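PDB 2QTF: GTPase HflX from Sulfolobus solfataricus P2, which is a magnesium-dependent, GTP-specific GTPase that associates with the 50S ribosomal subunit and may act in protein synthesis or ribosome biogenesis. Local coordinates for residues F7-K10 and E11-E14; F71-I74 and R75-L78; L91-F94 and A95-G99; I275-L278 and Q279-E283. One frame throughout, in Å; residues are numbered along the deposited sequence.

How the contacts relate
Contact 3 is the buried member of the set: a helix end that meets the GTPase domain through a cadmium-binding histidine. Contact 1 lies at the surface, and contacts 2 and 4 are partly buried. Contacts 1 and 2 belong to the same four-stranded parallel sheet domain, contact 1 at a strand end and contact 2 on a covering helix, whereas contact 4 lies against the six-stranded sheet, its centre about 41 Å from that of contact 2. Contact 1 holds a loop with serine, water and a salt bridge, contact 2 sets an apolar side against the sheet and ties its charges to neighbouring helices, and contacts 3 and 4 turn side-chain donors onto helix carbonyls.

Contact 1 of 4, residues F7-K10 and E11-E14; sequences FVSK and EFEE
OE1 of E13 is held by two partners. NZ of K10 forms a salt bridge with it at 3.0 Å, and a water donates to the same oxygen at 2.6 Å while giving its other hydrogen to the carbonyl O of V8. Lysine and glutamate suit these places because both chains are long and lie side by side, pointing the same way. The glutamate is extended, with CG anti to the backbone N (chi1 179°), whereas the lysine bends at chi2 (-93°) so that its tail comes back alongside the carboxylate.

Next to this ionic pair the polypeptide is turning into a helix. OG of S9 accepts a hydrogen bond from N of F12 at 3.1 Å, and the carbonyl O of S9 receives a weak second bond from the same N-H. A serine hydroxyl that accepts from the N-H three residues on is a common device where helices start, and its short side chain suits that reach. A second water bridges the carbonyl O of K10 and N of E14.

V8 supplies the apolar side: CG2 packs 3.7 Å from CB of F12, while CG1 meets E13, whose chain crosses it at about a right angle. The turn connects strand 2-7 to helix 13-22; V8 and E13 both rest on I30 of strand 25-31, and E14 touches N189, a residue inferred to bind GTP.

Contact 2 of 4, residues F71-I74 and R75-L78; sequences FINI and RREL
The guanidinium of R75 has CB of F71 over one face, offset toward its rim, and its plane stands 55° from that of the F71 ring. NE of R75 comes within 3.7 Å of CD1 of F71. Arginine suits this place by its reach: the extended chain passes F71 and touches I118 and V83, while its charged end goes on to a salt bridge with E115 of helix 101-121.

R76 behaves differently. The carbonyl O of N73 sits over the centre of its guanidinium, 4.0 Å above the plane. The chain is bent at chi3 (63°), and NE of R76 reaches OE2 of E77 at 2.9 Å in a salt bridge, with the carboxylate oxygen tilted 22° out of the guanidinium plane. The other oxygen of E77, OE1, is held by K52, which leaves this carboxylate between two positive partners.

Toward strand 82-84 the helix presents mainly apolar groups, F71 together with I74 and L78. The last two run side by side, CG2 of I74 3.6 Å from CD1 of L78, and all three pack on V83. Main-chain bonds, such as R75 N to F71 O at 2.9 Å, tie the two turns together. This is the amphipathic helix of a beta-alpha-beta unit, in which helix 68-78 links parallel strands 59-62 and 82-84.

Contact 3 of 4, residues L91-F94 and A95-G99; sequences LEIF and ALHAG. With CD (cadmium ion), chain B; CD (cadmium ion), chain C.
The last turn of helix 86-97 ends in a metal site, where H97 folds back on the carbonyl of I93 while binding a cadmium ion. ND1 of H97 donates to O of I93 at 2.7 Å in a nearly straight bond (162°), and the oxygen lies close to the ring plane. NE2, on the far side of the ring, binds the cadmium at 2.2 Å, and these two bonds together hold the rotation of the imidazole. Histidine suits the place because one flat ring offers a donor to the helix and a ligand to the metal. CG2 of I93 lies alongside, 3.8 Å from ND1 of H97.

Three waters and D232 also bind this ion. D232 opens the DTVG sequence of the GTPase domain, predicted to bind GTP, and in this crystal the cadmium links the helix end to that nucleotide-binding domain.

The backbone tightens as the helix stops. N of H97 bonds to O of F94 at 2.9 Å from well above the carbonyl plane, and A98, the first residue to leave helical angles, adds a weak bond to the same oxygen.

E92 faces elsewhere. Its chain bends at chi2 (81°), and its carboxylate grips a second cadmium with both oxygens, OE1 at 2.4 Å and OE2 at 2.2 Å, beside two waters. L96 lies obliquely across E92, its CD1 4.1 Å from CG of E92, while F94 packs on I107 and A247.

Contact 4 of 4, residues I275-L278 and Q279-E283; sequences IETL and QSSFE. With CD (cadmium ion), chain D.
L278 and F282 lie side by side on one flank of the helix, pointing the same way, with CD2 of L278 3.8 Å from CE2 of F282. The aromatic ring also passes close to the main chain one turn earlier, CD2 of F282 lying 3.3 Å from O of L278. Both residues are buried, and large apolar groups suit a helix flank pressed against its neighbours.

I275 and Q279 also lie side by side, but are more exposed. The glutamine chain, extended beyond CG, lays its terminal amide beside the isoleucine, CD of Q279 being 3.6 Å from CG2 of I275. Glutamine can thus cover an apolar branch with its length and still keep a polar end.

S281, on the same buried side as L278 and F282, bonds back to its own helix. Its hydroxyl donates to O of T277 at 2.7 Å, with chi1 at -63° setting OG beside its own backbone N. N of S281 also bonds to O of T277 at 2.7 Å, and the two donors arrive from opposite faces of the carbonyl plane. A small side chain that satisfies its own hydroxyl fits a buried spot. T277 does the same one turn earlier, its OG1 bonding to O of L273.

On the exposed side, OE1 of E283 binds a cadmium ion at 2.2 Å, and one of the ion's waters makes a weak bond with OG of S280. Helix 271-288 spans the beta-alpha-beta unit between strands 260-266 and 295-300: L278, S281 and F282 rest on strand 260-266, L278 and F282 also touch helix 309-323, and T277 and S280 meet Y187 of the P-loop.

Contact 1 of 4, residues F7-K10 and E11-E14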
loop_
_atom_site.group_PDB
_atom_site.type_symbol
_atom_site.label_atom_id
_atom_site.label_comp_id
_atom_site.label_asym_id
_atom_site.label_seq_id
_atom_site.Cartn_x
_atom_site.Cartn_y
_atom_site.Cartn_z
ATOM N N PHE A 7 4.886 17.129 2.058
ATOM C CA PHE A 7 5.693 17.490 3.213
ATOM C C PHE A 7 5.966 16.307 4.074
ATOM O O PHE A 7 5.006 15.638 4.559
ATOM C CB PHE A 7 4.938 18.543 4.062
ATOM C CG PHE A 7 4.814 19.846 3.364
ATOM C CD1 PHE A 7 5.609 20.923 3.757
ATOM C CD2 PHE A 7 4.002 19.974 2.224
ATOM C CE1 PHE A 7 5.500 22.133 3.084
ATOM C CE2 PHE A 7 3.916 21.177 1.520
ATOM C CZ PHE A 7 4.688 22.275 1.976
ATOM N N VAL A 8 7.249 16.042 4.329
ATOM C CA VAL A 8 7.658 14.807 5.024
ATOM C C VAL A 8 9.063 14.986 5.652
ATOM O O VAL A 8 9.903 15.643 5.037
ATOM C CB VAL A 8 7.656 13.567 4.001
ATOM C CG1 VAL A 8 8.639 13.769 2.866
ATOM C CG2 VAL A 8 7.924 12.224 4.673
ATOM N N SER A 9 9.331 14.366 6.792
ATOM C CA SER A 9 10.702 14.411 7.394
ATOM C C SER A 9 11.666 13.564 6.534
ATOM O O SER A 9 11.228 12.640 5.769
ATOM C CB SER A 9 10.620 13.784 8.774
ATOM O OG SER A 9 10.445 12.356 8.614
ATOM N N LYS A 10 12.995 13.774 6.647
ATOM C CA LYS A 10 13.886 12.999 5.810
ATOM C C LYS A 10 13.858 11.553 6.211
ATOM O O LYS A 10 14.090 10.696 5.376
ATOM C CB LYS A 10 15.329 13.586 5.775
ATOM C CG LYS A 10 15.435 14.718 4.718
ATOM C CD LYS A 10 15.913 14.114 3.384
ATOM C CE LYS A 10 15.635 14.972 2.204
ATOM N NZ LYS A 10 15.935 14.232 0.963
ATOM N N GLU A 11 13.532 11.302 7.463
ATOM C CA GLU A 11 13.486 10.009 8.030
ATOM C C GLU A 11 12.410 9.187 7.281
ATOM O O GLU A 11 12.637 8.011 6.926
ATOM C CB GLU A 11 13.132 10.165 9.518
ATOM C CG GLU A 11 12.515 8.901 10.117
ATOM C CD GLU A 11 12.469 8.814 11.646
ATOM O OE1 GLU A 11 11.969 9.744 12.372
ATOM O OE2 GLU A 11 12.900 7.717 12.111
ATOM N N PHE A 12 11.254 9.822 7.016
ATOM C CA PHE A 12 10.122 9.125 6.363
ATOM C C PHE A 12 10.004 9.308 4.895
ATOM O O PHE A 12 9.111 8.707 4.271
ATOM C CB PHE A 12 8.801 9.461 7.032
ATOM C CG PHE A 12 8.766 9.017 8.463
ATOM C CD1 PHE A 12 9.346 7.800 8.824
ATOM C CD2 PHE A 12 8.177 9.787 9.443
ATOM C CE1 PHE A 12 9.334 7.371 10.170
ATOM C CE2 PHE A 12 8.185 9.386 10.778
ATOM C CZ PHE A 12 8.753 8.179 11.143
ATOM N N GLU A 13 10.873 10.137 4.323
ATOM C CA GLU A 13 10.667 10.543 2.948
ATOM C C GLU A 13 10.527 9.404 1.911
ATOM O O GLU A 13 9.664 9.417 1.012
ATOM C CB GLU A 13 11.792 11.486 2.499
ATOM C CG GLU A 13 11.650 11.904 1.085
ATOM C CD GLU A 13 12.746 12.920 0.636
ATOM O OE1 GLU A 13 12.957 13.866 1.447
ATOM O OE2 GLU A 13 13.326 12.745 -0.506
ATOM N N GLU A 14 11.448 8.454 1.976
ATOM C CA GLU A 14 11.464 7.347 0.967
ATOM C C GLU A 14 10.191 6.515 1.121
ATOM O O GLU A 14 9.571 6.150 0.119
ATOM C CB GLU A 14 12.621 6.421 1.285
ATOM C CG GLU A 14 12.997 5.374 0.270
ATOM C CD GLU A 14 14.446 4.806 0.631
ATOM O OE1 GLU A 14 14.608 4.215 1.748
ATOM O OE2 GLU A 14 15.406 5.075 -0.139
HETATM O O HOH W 1 12.041 15.662 3.137
HETATM O O HOH W 2 13.719 8.366 3.996
#

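Contact 2 of 4, residues F71-I74 and R75-L78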
loop_
_atom_site.group_PDB
_atom_site.type_symbol
_atom_site.label_atom_id
_atom_site.label_comp_id
_atom_site.label_asym_id
_atom_site.label_seq_id
_atom_site.Cartn_x
_atom_site.Cartn_y
_atom_site.Cartn_z
ATOM N N PHE A 71 -6.822 21.084 9.423
ATOM C CA PHE A 71 -7.727 20.768 8.289
ATOM C C PHE A 71 -8.681 21.903 7.928
ATOM O O PHE A 71 -8.954 22.154 6.739
ATOM C CB PHE A 71 -8.578 19.525 8.556
ATOM C CG PHE A 71 -7.862 18.229 8.244
ATOM C CD1 PHE A 71 -7.677 17.816 6.920
ATOM C CD2 PHE A 71 -7.390 17.427 9.287
ATOM C CE1 PHE A 71 -7.004 16.601 6.641
ATOM C CE2 PHE A 71 -6.694 16.203 9.012
ATOM C CZ PHE A 71 -6.470 15.832 7.703
ATOM N N ILE A 72 -9.328 22.496 8.929
ATOM C CA ILE A 72 -10.303 23.522 8.625
ATOM C C ILE A 72 -9.679 24.653 7.829
ATOM O O ILE A 72 -10.251 25.065 6.794
ATOM C CB ILE A 72 -10.993 24.108 9.921
ATOM C CG1 ILE A 72 -11.997 23.047 10.469
ATOM C CG2 ILE A 72 -11.808 25.482 9.591
ATOM C CD1 ILE A 72 -12.018 22.954 12.017
ATOM N N ASN A 73 -8.500 25.112 8.265
ATOM C CA ASN A 73 -7.845 26.279 7.707
ATOM C C ASN A 73 -7.212 25.947 6.347
ATOM O O ASN A 73 -7.457 26.679 5.404
ATOM C CB ASN A 73 -6.779 26.745 8.665
ATOM C CG ASN A 73 -7.386 27.461 9.872
ATOM O OD1 ASN A 73 -7.025 27.218 11.021
ATOM N ND2 ASN A 73 -8.388 28.223 9.602
ATOM N N ILE A 74 -6.492 24.802 6.239
ATOM C CA ILE A 74 -5.951 24.344 4.914
ATOM C C ILE A 74 -7.043 24.131 3.861
ATOM O O ILE A 74 -6.878 24.605 2.738
ATOM C CB ILE A 74 -5.090 23.100 5.060
ATOM C CG1 ILE A 74 -3.984 23.397 6.097
ATOM C CG2 ILE A 74 -4.655 22.562 3.718
ATOM C CD1 ILE A 74 -3.112 22.121 6.392
ATOM N N ARG A 75 -8.154 23.442 4.211
ATOM C CA ARG A 75 -9.199 23.144 3.206
ATOM C C ARG A 75 -9.853 24.412 2.715
ATOM O O ARG A 75 -10.232 24.500 1.550
ATOM C CB ARG A 75 -10.316 22.270 3.801
ATOM C CG ARG A 75 -9.807 20.815 4.097
ATOM C CD ARG A 75 -10.998 20.054 4.791
ATOM N NE ARG A 75 -10.674 18.615 4.952
ATOM C CZ ARG A 75 -11.420 17.790 5.697
ATOM N NH1 ARG A 75 -12.469 18.303 6.357
ATOM N NH2 ARG A 75 -11.132 16.475 5.715
ATOM N N ARG A 76 -10.022 25.381 3.626
ATOM C CA ARG A 76 -10.561 26.723 3.175
ATOM C C ARG A 76 -9.653 27.391 2.154
ATOM O O ARG A 76 -10.103 27.696 1.065
ATOM C CB ARG A 76 -10.796 27.669 4.377
ATOM C CG ARG A 76 -11.373 29.077 3.868
ATOM C CD ARG A 76 -11.314 30.100 5.073
ATOM N NE ARG A 76 -9.933 30.346 5.515
ATOM C CZ ARG A 76 -9.437 29.990 6.687
ATOM N NH1 ARG A 76 -10.156 29.325 7.599
ATOM N NH2 ARG A 76 -8.208 30.288 6.938
ATOM N N GLU A 77 -8.363 27.490 2.435
ATOM C CA GLU A 77 -7.461 28.159 1.553
ATOM C C GLU A 77 -7.373 27.472 0.208
ATOM O O GLU A 77 -7.216 28.140 -0.810
ATOM C CB GLU A 77 -6.060 28.099 2.145
ATOM C CG GLU A 77 -5.910 28.878 3.391
ATOM C CD GLU A 77 -6.478 30.318 3.245
ATOM O OE1 GLU A 77 -6.066 31.059 2.288
ATOM O OE2 GLU A 77 -7.412 30.631 4.049
ATOM N N LEU A 78 -7.479 26.127 0.202
ATOM C CA LEU A 78 -7.170 25.339 -0.995
ATOM C C LEU A 78 -8.316 25.410 -1.922
ATOM O O LEU A 78 -8.160 25.026 -3.080
ATOM C CB LEU A 78 -6.821 23.879 -0.663
ATOM C CG LEU A 78 -5.400 23.770 -0.107
ATOM C CD1 LEU A 78 -5.011 22.300 0.112
ATOM C CD2 LEU A 78 -4.381 24.456 -0.979
#

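Contact 3 of 4, residues L91-F94 and A95-G99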
loop_
_atom_site.group_PDB
_atom_site.type_symbol
_atom_site.label_atom_id
_atom_site.label_comp_id
_atom_site.label_asym_id
_atom_site.label_seq_id
_atom_site.Cartn_x
_atom_site.Cartn_y
_atom_site.Cartn_z
ATOM N N LEU A 91 -5.765 5.763 4.098
ATOM C CA LEU A 91 -7.140 5.343 3.776
ATOM C C LEU A 91 -7.389 5.409 2.233
ATOM O O LEU A 91 -8.090 4.553 1.656
ATOM C CB LEU A 91 -8.239 6.175 4.548
ATOM C CG LEU A 91 -8.259 5.787 6.065
ATOM C CD1 LEU A 91 -9.039 6.888 6.776
ATOM C CD2 LEU A 91 -8.896 4.348 6.134
ATOM N N GLU A 92 -6.825 6.440 1.576
ATOM C CA GLU A 92 -6.853 6.463 0.058
ATOM C C GLU A 92 -6.209 5.222 -0.606
ATOM O O GLU A 92 -6.817 4.634 -1.508
ATOM C CB GLU A 92 -6.207 7.804 -0.463
ATOM C CG GLU A 92 -6.328 7.903 -2.010
ATOM C CD GLU A 92 -7.762 8.410 -2.369
ATOM O OE1 GLU A 92 -8.460 8.856 -1.378
ATOM O OE2 GLU A 92 -8.165 8.451 -3.588
ATOM N N ILE A 93 -5.013 4.801 -0.127
ATOM C CA ILE A 93 -4.329 3.569 -0.603
ATOM C C ILE A 93 -5.280 2.383 -0.438
ATOM O O ILE A 93 -5.506 1.593 -1.353
ATOM C CB ILE A 93 -3.015 3.329 0.202
ATOM C CG1 ILE A 93 -2.048 4.476 -0.096
ATOM C CG2 ILE A 93 -2.455 1.902 -0.088
ATOM C CD1 ILE A 93 -0.818 4.457 0.794
ATOM N N PHE A 94 -5.912 2.330 0.704
ATOM C CA PHE A 94 -6.819 1.165 0.989
ATOM C C PHE A 94 -8.003 1.185 0.028
ATOM O O PHE A 94 -8.345 0.143 -0.553
ATOM C CB PHE A 94 -7.286 1.121 2.456
ATOM C CG PHE A 94 -6.153 1.124 3.522
ATOM C CD1 PHE A 94 -4.863 0.758 3.228
ATOM C CD2 PHE A 94 -6.520 1.355 4.869
ATOM C CE1 PHE A 94 -3.858 0.813 4.205
ATOM C CE2 PHE A 94 -5.510 1.375 5.925
ATOM C CZ PHE A 94 -4.195 1.109 5.583
ATOM N N ALA A 95 -8.608 2.362 -0.140
ATOM C CA ALA A 95 -9.777 2.531 -1.001
ATOM C C ALA A 95 -9.419 2.079 -2.441
ATOM O O ALA A 95 -10.246 1.550 -3.146
ATOM C CB ALA A 95 -10.206 4.023 -0.965
ATOM N N LEU A 96 -8.213 2.390 -2.908
ATOM C CA LEU A 96 -7.786 2.046 -4.275
ATOM C C LEU A 96 -7.476 0.559 -4.385
ATOM O O LEU A 96 -7.519 0.000 -5.495
ATOM C CB LEU A 96 -6.546 2.937 -4.674
ATOM C CG LEU A 96 -6.914 4.436 -4.743
ATOM C CD1 LEU A 96 -5.495 5.235 -5.077
ATOM C CD2 LEU A 96 -7.992 4.789 -5.857
ATOM N N HIS A 97 -7.210 -0.135 -3.251
ATOM C CA HIS A 97 -6.865 -1.547 -3.410
ATOM C C HIS A 97 -7.999 -2.462 -2.969
ATOM O O HIS A 97 -7.908 -3.671 -3.173
ATOM C CB HIS A 97 -5.621 -1.899 -2.607
ATOM C CG HIS A 97 -4.359 -1.297 -3.159
ATOM N ND1 HIS A 97 -4.033 0.050 -3.030
ATOM C CD2 HIS A 97 -3.378 -1.853 -3.891
ATOM C CE1 HIS A 97 -2.864 0.255 -3.622
ATOM N NE2 HIS A 97 -2.433 -0.893 -4.109
ATOM N N ALA A 98 -9.046 -1.938 -2.343
ATOM C CA ALA A 98 -10.087 -2.790 -1.771
ATOM C C ALA A 98 -11.120 -3.114 -2.864
ATOM O O ALA A 98 -11.587 -2.233 -3.541
ATOM C CB ALA A 98 -10.772 -2.025 -0.600
ATOM N N GLY A 99 -11.487 -4.353 -3.016
ATOM C CA GLY A 99 -12.588 -4.685 -3.927
ATOM C C GLY A 99 -13.774 -5.320 -3.187
ATOM O O GLY A 99 -14.841 -5.492 -3.795
HETATM CD CD CD B . -10.033 9.558 -3.096
HETATM CD CD CD C . -0.483 -1.366 -5.123
HETATM O O HOH W 3 -10.460 10.974 -1.108
HETATM O O HOH W 4 -8.448 11.567 -3.603
HETATM O O HOH W 5 0.174 -2.580 -3.139
HETATM O O HOH W 6 0.456 0.334 -3.561
HETATM O O HOH W 7 1.565 -2.028 -5.904
#

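Contact 4 of 4, residues I275-L278 and Q279-E283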
loop_
_atom_site.group_PDB
_atom_site.type_symbol
_atom_site.label_atom_id
_atom_site.label_comp_id
_atom_site.label_asym_id
_atom_site.label_seq_id
_atom_site.Cartn_x
_atom_site.Cartn_y
_atom_site.Cartn_z
ATOM N N ILE A 275 15.734 -11.044 7.567
ATOM C CA ILE A 275 15.097 -12.105 8.374
ATOM C C ILE A 275 13.796 -11.598 9.025
ATOM O O ILE A 275 12.776 -12.269 9.039
ATOM C CB ILE A 275 16.068 -12.604 9.500
ATOM C CG1 ILE A 275 17.190 -13.469 8.899
ATOM C CG2 ILE A 275 15.298 -13.414 10.564
ATOM C CD1 ILE A 275 18.359 -13.601 9.851
ATOM N N GLU A 276 13.903 -10.442 9.620
ATOM C CA GLU A 276 12.765 -9.768 10.289
ATOM C C GLU A 276 11.658 -9.523 9.275
ATOM O O GLU A 276 10.488 -9.712 9.565
ATOM C CB GLU A 276 13.199 -8.383 10.827
ATOM C CG GLU A 276 14.253 -8.417 11.996
ATOM C CD GLU A 276 14.643 -6.944 12.440
ATOM O OE1 GLU A 276 13.770 -6.044 12.185
ATOM O OE2 GLU A 276 15.797 -6.674 13.016
ATOM N N THR A 277 12.009 -9.020 8.098
ATOM C CA THR A 277 10.934 -8.739 7.073
ATOM C C THR A 277 10.161 -10.017 6.677
ATOM O O THR A 277 8.924 -10.063 6.564
ATOM C CB THR A 277 11.564 -8.019 5.863
ATOM O OG1 THR A 277 12.194 -6.857 6.386
ATOM C CG2 THR A 277 10.492 -7.491 4.901
ATOM N N LEU A 278 10.908 -11.087 6.471
ATOM C CA LEU A 278 10.296 -12.396 6.207
ATOM C C LEU A 278 9.540 -12.897 7.335
ATOM O O LEU A 278 8.454 -13.394 7.184
ATOM C CB LEU A 278 11.375 -13.452 5.805
ATOM C CG LEU A 278 11.963 -13.467 4.388
ATOM C CD1 LEU A 278 13.049 -14.496 4.415
ATOM C CD2 LEU A 278 10.914 -13.966 3.352
ATOM N N GLN A 279 10.100 -12.831 8.535
ATOM C CA GLN A 279 9.272 -13.290 9.649
ATOM C C GLN A 279 7.994 -12.466 9.794
ATOM O O GLN A 279 6.955 -13.056 9.988
ATOM C CB GLN A 279 10.075 -13.335 11.003
ATOM C CG GLN A 279 11.091 -14.471 11.073
ATOM C CD GLN A 279 12.132 -14.188 12.117
ATOM O OE1 GLN A 279 12.338 -13.005 12.494
ATOM N NE2 GLN A 279 12.840 -15.270 12.571
ATOM N N SER A 280 8.031 -11.150 9.672
ATOM C CA SER A 280 6.712 -10.405 9.739
ATOM C C SER A 280 5.821 -10.689 8.573
ATOM O O SER A 280 4.621 -10.686 8.735
ATOM C CB SER A 280 6.829 -8.828 9.722
ATOM O OG SER A 280 7.907 -8.464 10.584
ATOM N N SER A 281 6.387 -10.763 7.347
ATOM C CA SER A 281 5.514 -11.022 6.128
ATOM C C SER A 281 4.696 -12.262 6.363
ATOM O O SER A 281 3.455 -12.288 6.146
ATOM C CB SER A 281 6.372 -11.179 4.855
ATOM O OG SER A 281 7.064 -9.977 4.605
ATOM N N PHE A 282 5.368 -13.339 6.786
ATOM C CA PHE A 282 4.622 -14.609 7.008
ATOM C C PHE A 282 3.723 -14.622 8.221
ATOM O O PHE A 282 2.646 -15.238 8.208
ATOM C CB PHE A 282 5.632 -15.824 7.035
ATOM C CG PHE A 282 6.184 -16.188 5.639
ATOM C CD1 PHE A 282 5.306 -16.689 4.664
ATOM C CD2 PHE A 282 7.497 -15.926 5.304
ATOM C CE1 PHE A 282 5.749 -16.991 3.348
ATOM C CE2 PHE A 282 7.955 -16.218 3.990
ATOM C CZ PHE A 282 7.084 -16.790 3.029
ATOM N N GLU A 283 4.160 -13.920 9.279
ATOM C CA GLU A 283 3.294 -13.772 10.458
ATOM C C GLU A 283 1.987 -13.106 10.066
ATOM O O GLU A 283 0.954 -13.623 10.376
ATOM C CB GLU A 283 4.014 -12.930 11.514
ATOM C CG GLU A 283 3.167 -12.599 12.763
ATOM C CD GLU A 283 4.019 -11.693 13.652
ATOM O OE1 GLU A 283 3.952 -10.440 13.586
ATOM O OE2 GLU A 283 4.840 -12.266 14.363
HETATM CD CD CD D . 5.229 -8.953 14.511
HETATM O O HOH W 8 5.534 -7.693 12.436
HETATM O O HOH W 9 6.825 -7.070 15.459
#